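Local coordinates for Pol protein (Human T-cell leukemia virus type I, PDB 6TJU) that probably binds DNA through this C-terminal, SH3-like domain of its integrase part, in the service of inserting viral DNA into the host genome, at residues A[11-16]-A[37-42]; A[15-20]-A[47-52]. One frame throughout, in Å; residues are numbered along the deposited sequence.

Contact 1: A[11-16]-A[37-42]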
ATOM      1  N   HIS A  11      -0.910  -5.766   7.342  1.00 56.92           N
ATOM      2  CA  HIS A  11      -1.037  -6.271   5.954  1.00 54.27           C
ATOM      3  C   HIS A  11      -0.080  -5.514   5.013  1.00 47.81           C
ATOM      4  O   HIS A  11       0.206  -4.329   5.235  1.00 45.51           O
ATOM      5  CB  HIS A  11      -2.481  -6.213   5.494  1.00 61.71           C
ATOM      6  CG  HIS A  11      -3.418  -6.948   6.398  1.00 76.19           C
ATOM      7  ND1 HIS A  11      -4.767  -6.658   6.426  1.00 67.42           N
ATOM      8  CD2 HIS A  11      -3.204  -7.935   7.303  1.00 76.74           C
ATOM      9  CE1 HIS A  11      -5.355  -7.458   7.284  1.00 72.81           C
ATOM     10  NE2 HIS A  11      -4.415  -8.250   7.843  1.00 80.41           N
ATOM     11  N   TRP A  12       0.428  -6.214   4.011  1.00 44.28           N
ATOM     12  CA  TRP A  12       1.411  -5.724   3.017  1.00 40.80           C
ATOM     13  C   TRP A  12       0.753  -5.689   1.652  1.00 40.05           C
ATOM     14  O   TRP A  12       0.085  -6.655   1.289  1.00 42.59           O
ATOM     15  CB  TRP A  12       2.643  -6.628   2.965  1.00 39.48           C
ATOM     16  CG  TRP A  12       3.412  -6.609   4.234  1.00 40.82           C
ATOM     17  CD1 TRP A  12       2.970  -6.962   5.476  1.00 45.75           C
ATOM     18  CD2 TRP A  12       4.740  -6.135   4.409  1.00 39.23           C
ATOM     19  NE1 TRP A  12       3.953  -6.780   6.392  1.00 40.47           N
ATOM     20  CE2 TRP A  12       5.051  -6.269   5.776  1.00 42.48           C
ATOM     21  CE3 TRP A  12       5.689  -5.610   3.554  1.00 38.78           C
ATOM     22  CZ2 TRP A  12       6.294  -5.922   6.293  1.00 38.60           C
ATOM     23  CZ3 TRP A  12       6.927  -5.312   4.046  1.00 34.52           C
ATOM     24  CH2 TRP A  12       7.216  -5.443   5.400  1.00 35.63           C
ATOM     25  N   TYR A  13       1.023  -4.630   0.892  1.00 39.72           N
ATOM     26  CA  TYR A  13       0.336  -4.418  -0.379  1.00 38.40           C
ATOM     27  C   TYR A  13       1.268  -3.908  -1.458  1.00 34.75           C
ATOM     28  O   TYR A  13       2.029  -2.935  -1.264  1.00 33.56           O
ATOM     29  CB  TYR A  13      -0.823  -3.424  -0.281  1.00 37.78           C
ATOM     30  CG  TYR A  13      -1.904  -3.739   0.704  1.00 42.96           C
ATOM     31  CD1 TYR A  13      -3.034  -4.447   0.325  1.00 44.03           C
ATOM     32  CD2 TYR A  13      -1.868  -3.198   1.975  1.00 41.75           C
ATOM     33  CE1 TYR A  13      -4.052  -4.711   1.218  1.00 45.59           C
ATOM     34  CE2 TYR A  13      -2.875  -3.427   2.870  1.00 46.12           C
ATOM     35  CZ  TYR A  13      -3.976  -4.191   2.499  1.00 54.44           C
ATOM     36  OH  TYR A  13      -4.996  -4.391   3.412  1.00 54.70           O
ATOM     37  N   TYR A  14       1.115  -4.490  -2.631  1.00 35.70           N
ATOM     38  CA  TYR A  14       1.424  -3.794  -3.904  1.00 35.23           C
ATOM     39  C   TYR A  14       0.419  -2.643  -4.054  1.00 35.22           C
ATOM     40  O   TYR A  14      -0.737  -2.774  -3.651  1.00 38.92           O
ATOM     41  CB  TYR A  14       1.326  -4.743  -5.097  1.00 38.43           C
ATOM     42  CG  TYR A  14       2.298  -5.903  -5.127  1.00 38.10           C
ATOM     43  CD1 TYR A  14       3.591  -5.750  -5.633  1.00 40.37           C
ATOM     44  CD2 TYR A  14       1.923  -7.162  -4.667  1.00 41.20           C
ATOM     45  CE1 TYR A  14       4.455  -6.824  -5.722  1.00 41.06           C
ATOM     46  CE2 TYR A  14       2.795  -8.244  -4.734  1.00 43.14           C
ATOM     47  CZ  TYR A  14       4.070  -8.074  -5.259  1.00 43.28           C
ATOM     48  OH  TYR A  14       4.977  -9.102  -5.314  1.00 43.31           O
ATOM     49  N   PHE A  15       0.868  -1.523  -4.622  1.00 35.86           N
ATOM     50  CA  PHE A  15       0.040  -0.319  -4.771  1.00 39.70           C
ATOM     51  C   PHE A  15       0.364   0.400  -6.085  1.00 41.82           C
ATOM     52  O   PHE A  15       1.515   0.325  -6.593  1.00 37.41           O
ATOM     53  CB  PHE A  15       0.131   0.580  -3.515  1.00 37.50           C
ATOM     54  CG  PHE A  15       1.438   1.304  -3.325  1.00 35.33           C
ATOM     55  CD1 PHE A  15       2.499   0.664  -2.688  1.00 36.96           C
ATOM     56  CD2 PHE A  15       1.630   2.592  -3.797  1.00 41.45           C
ATOM     57  CE1 PHE A  15       3.720   1.294  -2.527  1.00 39.06           C
ATOM     58  CE2 PHE A  15       2.873   3.208  -3.662  1.00 39.95           C
ATOM     59  CZ  PHE A  15       3.908   2.564  -3.026  1.00 38.26           C
ATOM     60  N   LYS A  16      -0.665   1.076  -6.620  1.00 47.53           N
ATOM     61  CA  LYS A  16      -0.541   2.112  -7.672  1.00 51.62           C
ATOM     62  C   LYS A  16      -1.039   3.430  -7.082  1.00 60.57           C
ATOM     63  O   LYS A  16      -1.905   3.412  -6.204  1.00 60.66           O
ATOM     64  CB  LYS A  16      -1.309   1.666  -8.921  1.00 47.19           C
ATOM     65  CG  LYS A  16      -0.592   0.596  -9.704  1.00 50.01           C
ATOM     66  CD  LYS A  16      -1.267   0.172 -10.985  1.00 50.48           C
ATOM     67  CE  LYS A  16      -0.387  -0.841 -11.698  1.00 48.82           C
ATOM     68  NZ  LYS A  16      -0.957  -1.291 -12.988  1.00 58.51           N
ATOM     69  N   GLY A  37     -12.467   0.733   2.694  1.00 49.16           N
ATOM     70  CA  GLY A  37     -12.134   1.079   1.298  1.00 60.18           C
ATOM     71  C   GLY A  37     -10.733   1.635   1.044  1.00 58.20           C
ATOM     72  O   GLY A  37     -10.515   2.044  -0.125  1.00 58.09           O
ATOM     73  N   ALA A  38      -9.803   1.680   2.016  1.00 49.73           N
ATOM     74  CA  ALA A  38      -8.446   2.237   1.773  1.00 49.14           C
ATOM     75  C   ALA A  38      -7.422   1.761   2.808  1.00 43.96           C
ATOM     76  O   ALA A  38      -7.808   1.441   3.940  1.00 46.41           O
ATOM     77  CB  ALA A  38      -8.485   3.750   1.723  1.00 46.10           C
ATOM     78  N   ALA A  39      -6.143   1.731   2.415  1.00 45.33           N
ATOM     79  CA  ALA A  39      -5.022   1.492   3.348  1.00 40.92           C
ATOM     80  C   ALA A  39      -4.072   2.682   3.301  1.00 46.63           C
ATOM     81  O   ALA A  39      -3.917   3.328   2.213  1.00 46.37           O
ATOM     82  CB  ALA A  39      -4.309   0.207   3.008  1.00 43.43           C
ATOM     83  N   LEU A  40      -3.453   2.983   4.440  1.00 45.85           N
ATOM     84  CA  LEU A  40      -2.460   4.085   4.518  1.00 47.84           C
ATOM     85  C   LEU A  40      -1.078   3.511   4.208  1.00 43.87           C
ATOM     86  O   LEU A  40      -0.534   2.732   5.006  1.00 46.41           O
ATOM     87  CB  LEU A  40      -2.513   4.751   5.888  1.00 45.96           C
ATOM     88  CG  LEU A  40      -1.621   5.970   6.039  1.00 46.94           C
ATOM     89  CD1 LEU A  40      -2.026   7.090   5.098  1.00 53.18           C
ATOM     90  CD2 LEU A  40      -1.680   6.439   7.467  1.00 50.47           C
ATOM     91  N   ILE A  41      -0.556   3.891   3.057  1.00 44.82           N
ATOM     92  CA  ILE A  41       0.683   3.320   2.477  1.00 46.18           C
ATOM     93  C   ILE A  41       1.764   4.382   2.492  1.00 45.66           C
ATOM     94  O   ILE A  41       1.521   5.480   2.039  1.00 46.65           O
ATOM     95  CB  ILE A  41       0.449   2.826   1.043  1.00 48.41           C
ATOM     96  CG1 ILE A  41      -0.715   1.826   0.922  1.00 47.85           C
ATOM     97  CG2 ILE A  41       1.763   2.275   0.531  1.00 44.00           C
ATOM     98  CD1 ILE A  41      -0.655   0.640   1.887  1.00 57.65           C
ATOM     99  N   PRO A  42       2.987   4.083   2.987  1.00 46.59           N
ATOM    100  CA  PRO A  42       4.126   4.970   2.787  1.00 44.02           C
ATOM    101  C   PRO A  42       4.456   5.073   1.296  1.00 49.69           C
ATOM    102  O   PRO A  42       4.669   4.057   0.704  1.00 48.03           O
ATOM    103  CB  PRO A  42       5.280   4.292   3.533  1.00 47.30           C
ATOM    104  CG  PRO A  42       4.621   3.327   4.498  1.00 46.55           C
ATOM    105  CD  PRO A  42       3.317   2.937   3.847  1.00 47.95           C
TER

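Contact 2: A[15-20]-A[47-52]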
ATOM      1  N   PHE A  15       0.868  -1.523  -4.622  1.00 35.86           N
ATOM      2  CA  PHE A  15       0.040  -0.319  -4.771  1.00 39.70           C
ATOM      3  C   PHE A  15       0.364   0.400  -6.085  1.00 41.82           C
ATOM      4  O   PHE A  15       1.515   0.325  -6.593  1.00 37.41           O
ATOM      5  CB  PHE A  15       0.131   0.580  -3.515  1.00 37.50           C
ATOM      6  CG  PHE A  15       1.438   1.304  -3.325  1.00 35.33           C
ATOM      7  CD1 PHE A  15       2.499   0.664  -2.688  1.00 36.96           C
ATOM      8  CD2 PHE A  15       1.630   2.592  -3.797  1.00 41.45           C
ATOM      9  CE1 PHE A  15       3.720   1.294  -2.527  1.00 39.06           C
ATOM     10  CE2 PHE A  15       2.873   3.208  -3.662  1.00 39.95           C
ATOM     11  CZ  PHE A  15       3.908   2.564  -3.026  1.00 38.26           C
ATOM     12  N   LYS A  16      -0.665   1.076  -6.620  1.00 47.53           N
ATOM     13  CA  LYS A  16      -0.541   2.112  -7.672  1.00 51.62           C
ATOM     14  C   LYS A  16      -1.039   3.430  -7.082  1.00 60.57           C
ATOM     15  O   LYS A  16      -1.905   3.412  -6.204  1.00 60.66           O
ATOM     16  CB  LYS A  16      -1.309   1.666  -8.921  1.00 47.19           C
ATOM     17  CG  LYS A  16      -0.592   0.596  -9.704  1.00 50.01           C
ATOM     18  CD  LYS A  16      -1.267   0.172 -10.985  1.00 50.48           C
ATOM     19  CE  LYS A  16      -0.387  -0.841 -11.698  1.00 48.82           C
ATOM     20  NZ  LYS A  16      -0.957  -1.291 -12.988  1.00 58.51           N
ATOM     21  N   LEU A  17      -0.485   4.548  -7.515  1.00 64.45           N
ATOM     22  CA  LEU A  17      -0.935   5.849  -6.971  1.00 74.07           C
ATOM     23  C   LEU A  17      -2.208   6.278  -7.666  1.00 79.44           C
ATOM     24  O   LEU A  17      -2.242   6.308  -8.894  1.00 88.77           O
ATOM     25  CB  LEU A  17       0.158   6.876  -7.186  1.00 78.77           C
ATOM     26  CG  LEU A  17       1.415   6.542  -6.404  1.00 77.49           C
ATOM     27  CD1 LEU A  17       2.659   6.834  -7.239  1.00 80.87           C
ATOM     28  CD2 LEU A  17       1.407   7.272  -5.073  1.00 66.52           C
ATOM     29  N   PRO A  18      -3.227   6.710  -6.882  1.00 99.53           N
ATOM     30  CA  PRO A  18      -4.575   6.959  -7.402  1.00 96.83           C
ATOM     31  C   PRO A  18      -4.651   7.941  -8.576  1.00 94.55           C
ATOM     32  O   PRO A  18      -5.664   7.912  -9.261  1.00 92.93           O
ATOM     33  CB  PRO A  18      -5.352   7.531  -6.204  1.00 91.33           C
ATOM     34  CG  PRO A  18      -4.279   7.978  -5.246  1.00 97.05           C
ATOM     35  CD  PRO A  18      -3.130   7.012  -5.442  1.00 94.97           C
ATOM     36  N   GLY A  19      -3.601   8.738  -8.799  1.00 91.51           N
ATOM     37  CA  GLY A  19      -3.637   9.813  -9.807  1.00 95.39           C
ATOM     38  C   GLY A  19      -2.517   9.772 -10.844  1.00100.25           C
ATOM     39  O   GLY A  19      -2.203  10.862 -11.347  1.00108.10           O
ATOM     40  N   LEU A  20      -1.946   8.619 -11.227  1.00 93.19           N
ATOM     41  CA  LEU A  20      -0.814   8.641 -12.204  1.00 99.96           C
ATOM     42  C   LEU A  20      -1.209   7.977 -13.531  1.00 91.12           C
ATOM     43  O   LEU A  20      -1.678   6.807 -13.450  1.00 86.67           O
ATOM     44  CB  LEU A  20       0.418   7.981 -11.578  1.00111.33           C
ATOM     45  N   SER A  47       5.935  11.004   3.420  1.00 54.58           N
ATOM     46  CA  SER A  47       4.494  11.086   3.143  1.00 54.55           C
ATOM     47  C   SER A  47       3.861   9.699   3.065  1.00 52.10           C
ATOM     48  O   SER A  47       4.529   8.732   2.687  1.00 46.41           O
ATOM     49  CB  SER A  47       4.266  11.925   1.919  1.00 63.52           C
ATOM     50  OG  SER A  47       3.014  11.627   1.334  1.00 70.57           O
ATOM     51  N   ALA A  48       2.591   9.626   3.469  1.00 50.45           N
ATOM     52  CA  ALA A  48       1.731   8.449   3.266  1.00 44.19           C
ATOM     53  C   ALA A  48       0.364   8.879   2.720  1.00 47.64           C
ATOM     54  O   ALA A  48      -0.154  10.019   2.955  1.00 47.09           O
ATOM     55  CB  ALA A  48       1.628   7.677   4.538  1.00 44.97           C
ATOM     56  N   GLN A  49      -0.215   7.965   1.979  1.00 54.46           N
ATOM     57  CA  GLN A  49      -1.421   8.229   1.190  1.00 54.03           C
ATOM     58  C   GLN A  49      -2.395   7.094   1.480  1.00 55.05           C
ATOM     59  O   GLN A  49      -1.963   5.919   1.666  1.00 52.79           O
ATOM     60  CB  GLN A  49      -1.053   8.365  -0.280  1.00 60.96           C
ATOM     61  CG  GLN A  49      -2.185   8.959  -1.100  1.00 74.81           C
ATOM     62  CD  GLN A  49      -1.671   9.491  -2.409  1.00 79.33           C
ATOM     63  OE1 GLN A  49      -0.458   9.550  -2.634  1.00 75.94           O
ATOM     64  NE2 GLN A  49      -2.591   9.870  -3.281  1.00 92.18           N
ATOM     65  N   TRP A  50      -3.656   7.480   1.601  1.00 53.81           N
ATOM     66  CA  TRP A  50      -4.813   6.577   1.680  1.00 51.44           C
ATOM     67  C   TRP A  50      -5.104   6.082   0.261  1.00 55.50           C
ATOM     68  O   TRP A  50      -5.534   6.885  -0.591  1.00 50.47           O
ATOM     69  CB  TRP A  50      -5.994   7.309   2.316  1.00 56.46           C
ATOM     70  CG  TRP A  50      -5.834   7.534   3.779  1.00 54.24           C
ATOM     71  CD1 TRP A  50      -5.540   8.708   4.414  1.00 62.30           C
ATOM     72  CD2 TRP A  50      -6.033   6.554   4.796  1.00 54.34           C
ATOM     73  NE1 TRP A  50      -5.520   8.518   5.771  1.00 63.52           N
ATOM     74  CE2 TRP A  50      -5.809   7.198   6.031  1.00 61.98           C
ATOM     75  CE3 TRP A  50      -6.377   5.197   4.774  1.00 52.72           C
ATOM     76  CZ2 TRP A  50      -5.930   6.522   7.249  1.00 60.78           C
ATOM     77  CZ3 TRP A  50      -6.475   4.530   5.978  1.00 55.02           C
ATOM     78  CH2 TRP A  50      -6.233   5.176   7.192  1.00 56.93           C
ATOM     79  N   ILE A  51      -4.773   4.821   0.005  1.00 50.44           N
ATOM     80  CA  ILE A  51      -4.927   4.189  -1.327  1.00 52.41           C
ATOM     81  C   ILE A  51      -6.193   3.366  -1.266  1.00 49.77           C
ATOM     82  O   ILE A  51      -6.321   2.497  -0.404  1.00 48.63           O
ATOM     83  CB  ILE A  51      -3.748   3.291  -1.740  1.00 51.23           C
ATOM     84  CG1 ILE A  51      -2.380   3.921  -1.483  1.00 56.81           C
ATOM     85  CG2 ILE A  51      -3.933   2.879  -3.193  1.00 48.47           C
ATOM     86  CD1 ILE A  51      -2.102   5.098  -2.378  1.00 57.23           C
ATOM     87  N   PRO A  52      -7.113   3.592  -2.220  1.00 49.03           N
ATOM     88  CA  PRO A  52      -8.330   2.805  -2.276  1.00 47.34           C
ATOM     89  C   PRO A  52      -7.965   1.366  -2.662  1.00 46.44           C
ATOM     90  O   PRO A  52      -6.953   1.173  -3.360  1.00 46.08           O
ATOM     91  CB  PRO A  52      -9.165   3.498  -3.348  1.00 47.44           C
ATOM     92  CG  PRO A  52      -8.140   4.121  -4.252  1.00 48.41           C
ATOM     93  CD  PRO A  52      -7.004   4.545  -3.350  1.00 54.59           C
TER

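Contact 1: A[11-16]-A[37-42]
F15 and I41 meet in a CH-pi contact between strand 12-15 and strand 38-42: methyl CG2 of I41 sits over one face of the phenyl ring, 3.8 Å from the ring centroid of F15 and 18° off the ring normal. The methyl is displaced toward the rim, so its shortest approach is from I41 CG2 to F15 CD1, 3.7 Å. The branch gets there because I41 sets CG2 opposite its backbone N, while CG1 lies beside that N (chi1 -55°) and carries CD1 to Y13. The phenyl ring has the carbonyl oxygen of Y13 in plane at its edge.

The remaining contacts are plain apolar packing. The Y13 ring meets two methyls along one side, both obliquely: CE2 of Y13 lies 3.9 Å from CB of A39, and CD2 of Y13 is 4.0 Å from CD1 of I41. I41 is thus forked between the two aromatic rings, one methyl for each. P42 adds only its carbonyl O, 4.1 Å from CZ of F15.

The strand segments run nearly perpendicular, at 80° with 9.1 Å between their axes. They belong to different three-stranded antiparallel sheets, and this orthogonal packing is that of the SH3-like barrel. L56, from the strand beside 12-15, touches Y13, F15 and A39 and extends the same core.

Polar chemistry is kept to the margin: the hydroxyl of Y13 lies in plane at the edge of the H11 ring and hydrogen-bonds E34. Within the interface, then, the two sheets are held by shape and dispersion, while the phenol's polar end is satisfied outside it.

Contact 2: A[15-20]-A[47-52]
Q49 reaches P18 on an extended chain: CG lies opposite the backbone N (chi1 -166°) and the next bond continues outward (chi2 162°), which carries the amide across to the proline ring. I51 (chi1 -46°) turns CD1 to the same proline and leaves CG2 beside the backbone of K16.

The side chains of Q49 and P18 approach from opposite directions, with NE2 of Q49 3.2 Å from CG of P18, short enough for a nitrogen and a ring carbon that the amide's orientation may be doubtful. OE1 of Q49 lies 3.8 Å from CD2 of L17, whose side chain crosses that of Q49 at about a right angle. Apolar packing carries the rest: CD of P18 rests 3.8 Å from CD1 of I51, and CB of P18 touches CD of P52 more loosely, at 4.4 Å. Next to this, the carbonyl O of K16 faces CG2 of I51 at 3.7 Å and is buried without a polar partner in the model.

P18 occupies the second position of a type I beta turn from L17 to L20, in the loop that leaves strand 12-15 and probably corresponds to the RT loop of SH3 domains. That loop leans on strand 48-52, the edge strand beside 38-42, with V43 touching L17 and Q49, and L55 touching P18.

Contact 1 lies near the centre of the domain and contact 2 nearer its surface, with centres 8 Å apart. Both start from the same run of chain, sharing F15 and K16, and both end on the same sheet, where strands 38-42 and 48-52 are antiparallel neighbours. Probable backbone hydrogen bonds, A39 O to I51 N and I41 N to Q49 O (each 2.8 Å), tie them together. I41 and I51 also touch, so the core packing runs on into the loop contact. Contact 1 sets one sheet across the other through aromatic rings and methyls; contact 2 lays a loop with a type I turn on the edge strand 48-52, mixing proline and isoleucine with an amide.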